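PDB 1OGF: D-ribose pyranase from Bacillus subtilis, which probably catalyses the interconversion of the beta-pyran and beta-furan forms of D-ribose in ribose degradation. Local coordinates for residues Ile6-Leu11 with Leu38-Ser43; Ala29-Pro34 with Glu100-Thr105. One frame throughout, in Å; residues are numbered along the deposited sequence.

Contact 1. Residues Ile6-Leu11 with Leu38-Ser43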
# COMPACT_ATOMS: atom_id res chain seq x y z
N ILE A 6 -13.49 11.99 24.07
CA ILE A 6 -12.16 12.57 24.12
C ILE A 6 -11.96 13.50 22.92
O ILE A 6 -12.46 13.24 21.83
CB ILE A 6 -11.09 11.45 24.16
CG1 ILE A 6 -9.75 12.03 24.63
CG2 ILE A 6 -10.97 10.77 22.80
CD1 ILE A 6 -8.77 10.96 25.09
N LEU A 7 -11.25 14.60 23.14
CA LEU A 7 -11.02 15.59 22.10
C LEU A 7 -10.02 15.19 21.02
O LEU A 7 -10.20 15.54 19.85
CB LEU A 7 -10.58 16.91 22.73
CG LEU A 7 -10.21 18.04 21.76
CD1 LEU A 7 -11.43 18.43 20.94
CD2 LEU A 7 -9.70 19.24 22.54
N ASN A 8 -8.97 14.47 21.41
CA ASN A 8 -7.96 14.07 20.44
C ASN A 8 -8.50 13.10 19.40
O ASN A 8 -9.03 12.04 19.74
CB ASN A 8 -6.76 13.44 21.14
CG ASN A 8 -5.60 13.21 20.19
OD1 ASN A 8 -5.57 12.21 19.46
ND2 ASN A 8 -4.66 14.13 20.18
N SER A 9 -8.36 13.47 18.13
CA SER A 9 -8.84 12.64 17.04
C SER A 9 -8.14 11.28 16.99
O SER A 9 -8.79 10.25 16.81
CB SER A 9 -8.67 13.37 15.70
OG SER A 9 -7.33 13.75 15.49
N HIS A 10 -6.83 11.26 17.18
CA HIS A 10 -6.10 9.98 17.15
C HIS A 10 -6.54 9.07 18.29
O HIS A 10 -6.75 7.87 18.09
CB HIS A 10 -4.59 10.21 17.25
CG HIS A 10 -4.05 11.23 16.29
ND1 HIS A 10 -4.30 11.17 14.93
CD2 HIS A 10 -3.25 12.30 16.48
CE1 HIS A 10 -3.68 12.17 14.33
NE2 HIS A 10 -3.03 12.87 15.25
N LEU A 11 -6.70 9.62 19.50
CA LEU A 11 -7.12 8.82 20.64
C LEU A 11 -8.55 8.34 20.48
O LEU A 11 -8.87 7.19 20.79
CB LEU A 11 -6.99 9.62 21.95
CG LEU A 11 -5.60 10.16 22.32
CD1 LEU A 11 -5.66 10.85 23.68
CD2 LEU A 11 -4.59 9.02 22.36
N LEU A 38 1.10 1.37 17.04
CA LEU A 38 0.87 2.77 16.71
C LEU A 38 1.32 3.68 17.85
O LEU A 38 1.03 3.42 19.02
CB LEU A 38 -0.61 3.02 16.44
CG LEU A 38 -0.96 4.50 16.26
CD1 LEU A 38 -0.30 5.07 15.00
CD2 LEU A 38 -2.47 4.64 16.18
N LYS A 39 2.02 4.75 17.48
CA LYS A 39 2.49 5.73 18.45
C LYS A 39 1.77 7.05 18.20
O LYS A 39 1.89 7.63 17.12
CB LYS A 39 3.99 5.98 18.33
CG LYS A 39 4.48 7.00 19.34
CD LYS A 39 5.82 7.63 18.96
CE LYS A 39 6.99 6.79 19.42
NZ LYS A 39 8.27 7.51 19.15
N ILE A 40 1.03 7.51 19.21
CA ILE A 40 0.33 8.79 19.15
C ILE A 40 1.06 9.69 20.14
O ILE A 40 0.84 9.61 21.35
CB ILE A 40 -1.15 8.63 19.57
CG1 ILE A 40 -1.87 7.71 18.59
CG2 ILE A 40 -1.82 10.01 19.63
CD1 ILE A 40 -3.26 7.26 19.05
N ASP A 41 1.94 10.53 19.61
CA ASP A 41 2.77 11.42 20.41
C ASP A 41 2.12 12.78 20.68
O ASP A 41 1.98 13.60 19.78
CB ASP A 41 4.12 11.62 19.71
CG ASP A 41 5.15 12.29 20.59
OD1 ASP A 41 6.32 12.39 20.15
OD2 ASP A 41 4.80 12.71 21.71
N LEU A 42 1.75 13.01 21.94
CA LEU A 42 1.12 14.25 22.34
C LEU A 42 2.12 15.27 22.85
O LEU A 42 1.80 16.46 22.94
CB LEU A 42 0.08 13.98 23.43
CG LEU A 42 -1.02 12.98 23.07
CD1 LEU A 42 -1.85 12.69 24.31
CD2 LEU A 42 -1.90 13.53 21.94
N SER A 43 3.33 14.82 23.18
CA SER A 43 4.37 15.69 23.71
C SER A 43 4.47 17.04 23.02
O SER A 43 4.28 17.15 21.81
CB SER A 43 5.74 14.99 23.66
OG SER A 43 6.23 14.86 22.34

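Contact 2. Residues Ala29-Pro34 with Glu100-Thr105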
# COMPACT_ATOMS: atom_id res chain seq x y z
N ALA A 29 8.35 10.34 28.06
CA ALA A 29 9.06 10.67 26.84
C ALA A 29 10.20 9.73 26.41
O ALA A 29 10.82 9.94 25.36
CB ALA A 29 9.59 12.10 26.94
N GLY A 30 10.48 8.70 27.21
CA GLY A 30 11.57 7.79 26.87
C GLY A 30 11.21 6.33 26.64
O GLY A 30 12.07 5.55 26.27
N LEU A 31 9.96 5.95 26.86
CA LEU A 31 9.59 4.56 26.66
C LEU A 31 9.71 4.19 25.18
O LEU A 31 9.24 4.91 24.31
CB LEU A 31 8.15 4.30 27.12
CG LEU A 31 7.69 2.84 27.09
CD1 LEU A 31 8.43 2.06 28.16
CD2 LEU A 31 6.18 2.76 27.33
N PRO A 32 10.40 3.07 24.88
CA PRO A 32 10.55 2.64 23.49
C PRO A 32 9.22 2.05 23.03
O PRO A 32 8.53 1.38 23.80
CB PRO A 32 11.65 1.58 23.58
CG PRO A 32 11.42 0.98 24.94
CD PRO A 32 11.18 2.21 25.79
N VAL A 33 8.84 2.31 21.78
CA VAL A 33 7.59 1.78 21.25
C VAL A 33 7.92 0.58 20.36
O VAL A 33 8.69 0.71 19.41
CB VAL A 33 6.83 2.83 20.41
CG1 VAL A 33 5.60 2.19 19.76
CG2 VAL A 33 6.41 3.98 21.30
N PRO A 34 7.35 -0.59 20.67
CA PRO A 34 7.61 -1.80 19.88
C PRO A 34 7.19 -1.61 18.43
O PRO A 34 6.29 -0.81 18.13
CB PRO A 34 6.77 -2.86 20.58
CG PRO A 34 6.68 -2.34 21.99
CD PRO A 34 6.42 -0.88 21.77
N GLU A 100 9.37 -6.90 31.97
CA GLU A 100 8.13 -7.61 31.69
C GLU A 100 7.13 -6.61 31.11
O GLU A 100 6.43 -6.91 30.15
CB GLU A 100 7.52 -8.19 32.97
CG GLU A 100 8.45 -9.03 33.81
CD GLU A 100 7.82 -9.39 35.14
OE1 GLU A 100 6.82 -10.14 35.13
OE2 GLU A 100 8.31 -8.92 36.20
N PHE A 101 7.09 -5.42 31.71
CA PHE A 101 6.20 -4.36 31.28
C PHE A 101 6.37 -4.07 29.79
O PHE A 101 5.40 -4.10 29.03
CB PHE A 101 6.47 -3.07 32.07
CG PHE A 101 5.58 -1.91 31.69
CD1 PHE A 101 4.29 -1.80 32.22
CD2 PHE A 101 6.02 -0.95 30.78
CE1 PHE A 101 3.45 -0.74 31.84
CE2 PHE A 101 5.19 0.10 30.39
CZ PHE A 101 3.90 0.21 30.92
N LYS A 102 7.61 -3.80 29.38
CA LYS A 102 7.89 -3.50 27.98
C LYS A 102 7.45 -4.64 27.06
O LYS A 102 6.91 -4.38 25.98
CB LYS A 102 9.37 -3.19 27.78
CG LYS A 102 9.78 -1.86 28.38
CD LYS A 102 11.08 -1.33 27.80
CE LYS A 102 12.28 -2.22 28.12
NZ LYS A 102 13.53 -1.70 27.48
N LEU A 103 7.66 -5.88 27.49
CA LEU A 103 7.26 -7.02 26.69
C LEU A 103 5.74 -7.02 26.51
O LEU A 103 5.22 -7.48 25.49
CB LEU A 103 7.70 -8.33 27.36
CG LEU A 103 9.19 -8.68 27.36
CD1 LEU A 103 9.39 -10.02 28.06
CD2 LEU A 103 9.72 -8.77 25.93
N LEU A 104 5.05 -6.48 27.50
CA LEU A 104 3.60 -6.42 27.48
C LEU A 104 3.09 -5.37 26.51
O LEU A 104 2.05 -5.56 25.88
CB LEU A 104 3.05 -6.12 28.87
CG LEU A 104 2.23 -7.26 29.47
CD1 LEU A 104 1.99 -7.00 30.95
CD2 LEU A 104 0.90 -7.39 28.71
N THR A 105 3.82 -4.28 26.37
CA THR A 105 3.42 -3.21 25.47
C THR A 105 3.34 -3.66 24.01
O THR A 105 2.77 -2.96 23.18
CB THR A 105 4.37 -2.03 25.54
OG1 THR A 105 5.69 -2.45 25.16
CG2 THR A 105 4.41 -1.47 26.95
O HOH W 1 8.09 -0.69 25.38

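Contact 1. Residues Ile6-Leu11 with Leu38-Ser43
I40 pushes its branched side chain against the first turn of helix 9-17. Its CG2 meets H10 CB at 3.7 Å, while its CD1 reaches the backbone of the same turn, 3.7 Å from H10 O. Beside H10, L11 turns CD2 to I40 CD1 (4.0 Å) and CD1 more loosely to L42 CD1 (4.3 Å). L42 sends its other branch to N8, where CD2 lies 3.3 Å from ND2.

N8 stands at the N-cap. With CG anti to the backbone N (chi1 -171°), its amide folds back over the turn, and OD1 accepts from L11 N at 2.8 Å, with an N-H...O angle of 156° and the donor only slightly tilted from the carbonyl plane. Its ND2 is used as well, donating to D41 O of a second subunit. Cutting N8 back to an alanine is likely to leave L11 N without its capping acceptor, D41 O of that subunit without its donor, and a gap beside L42 CD2.

Farther out, S9 OG sits over one face of the H10 ring, and the polar end of H10 finds its partner in D41 of the second subunit. Within the chain, D41 OD1 forms a salt bridge with R113, and OD2 accepts from S43 N, closing an Asx turn, and from S43 OG as a second donor. Overall, an N-capped helix start packs on strand 39-41, an outermost strand of the mixed sheet within this chain, right at a subunit interface.

Contact 2. Residues Ala29-Pro34 with Glu100-Thr105
F101 meets L31 first along helix 98-104, its ring touched at the edge, near the ring plane: CE2 lies 4.2 Å from L31 CD2, and the two side chains cross at about a right angle. A chi1 of -180° sets the F101 ring opposite its own backbone nitrogen, and it also packs on N122 and on I124 of strand 123-127.

K102 follows, and its touching part is the aliphatic stem. CG comes within 4.2 Å of CD1, the other methyl of L31, the two side chains sliding past each other in opposite directions. One carbon on, CD reaches P32 CG at 3.7 Å, the lysine stem running at about a right angle to the proline side chain. L31 thus gives one methyl to F101 and the other to K102. T21 and D22 of a fourth subunit pack against K102 and P32 respectively.

The next contact comes at T105, after a gap of two residues. Its OG1 lies 3.3 Å from P34 CG, with the proline ring set across the hydroxyl. A water bridges the segments nearby, donating to P32 O at 2.6 Å and to T105 OG1 at 3.0 Å, so the P32 carbonyl is tied to T105 although no direct hydrogen bond joins the two segments. OG1 is also modelled very close to K102 O, a bond whose detail is doubtful at so short a separation. T105 also packs on V25 and I124 of the sheet.

A glycerol, probably from the crystallisation liquor although such molecules often mark pockets, lies about 3 Å from the L31 side chain (nearest atoms). N122, a substrate-binding residue, packs on both L31 and F101. The loop thus rests on helix 98-104 next to substrate-binding N122 and H98, consistent with a border of the sugar pocket in this RbsD/FucU family protein.

In the fold
Contact 1 and contact 2 have centres about 17 Å apart and alternate along the chain, with 29-34 leading through a short connection into 38-43. They touch where K39 CE packs 3.4 Å from V33 CG2. R113 serves both, pairing with D41 and donating to A29 O. Their relation to the substrate site differs: in contact 2 the L31 side chain is about 3 Å from that of N122 and the K102 side chain about 4 Å from that of H98, whereas in contact 1 the L42 side chain stays about 12 Å from that of D28. Both lie at subunit boundaries of this decamer, a dimer of pentamers: contact 1 meets chiefly the second subunit, contact 2 the fourth.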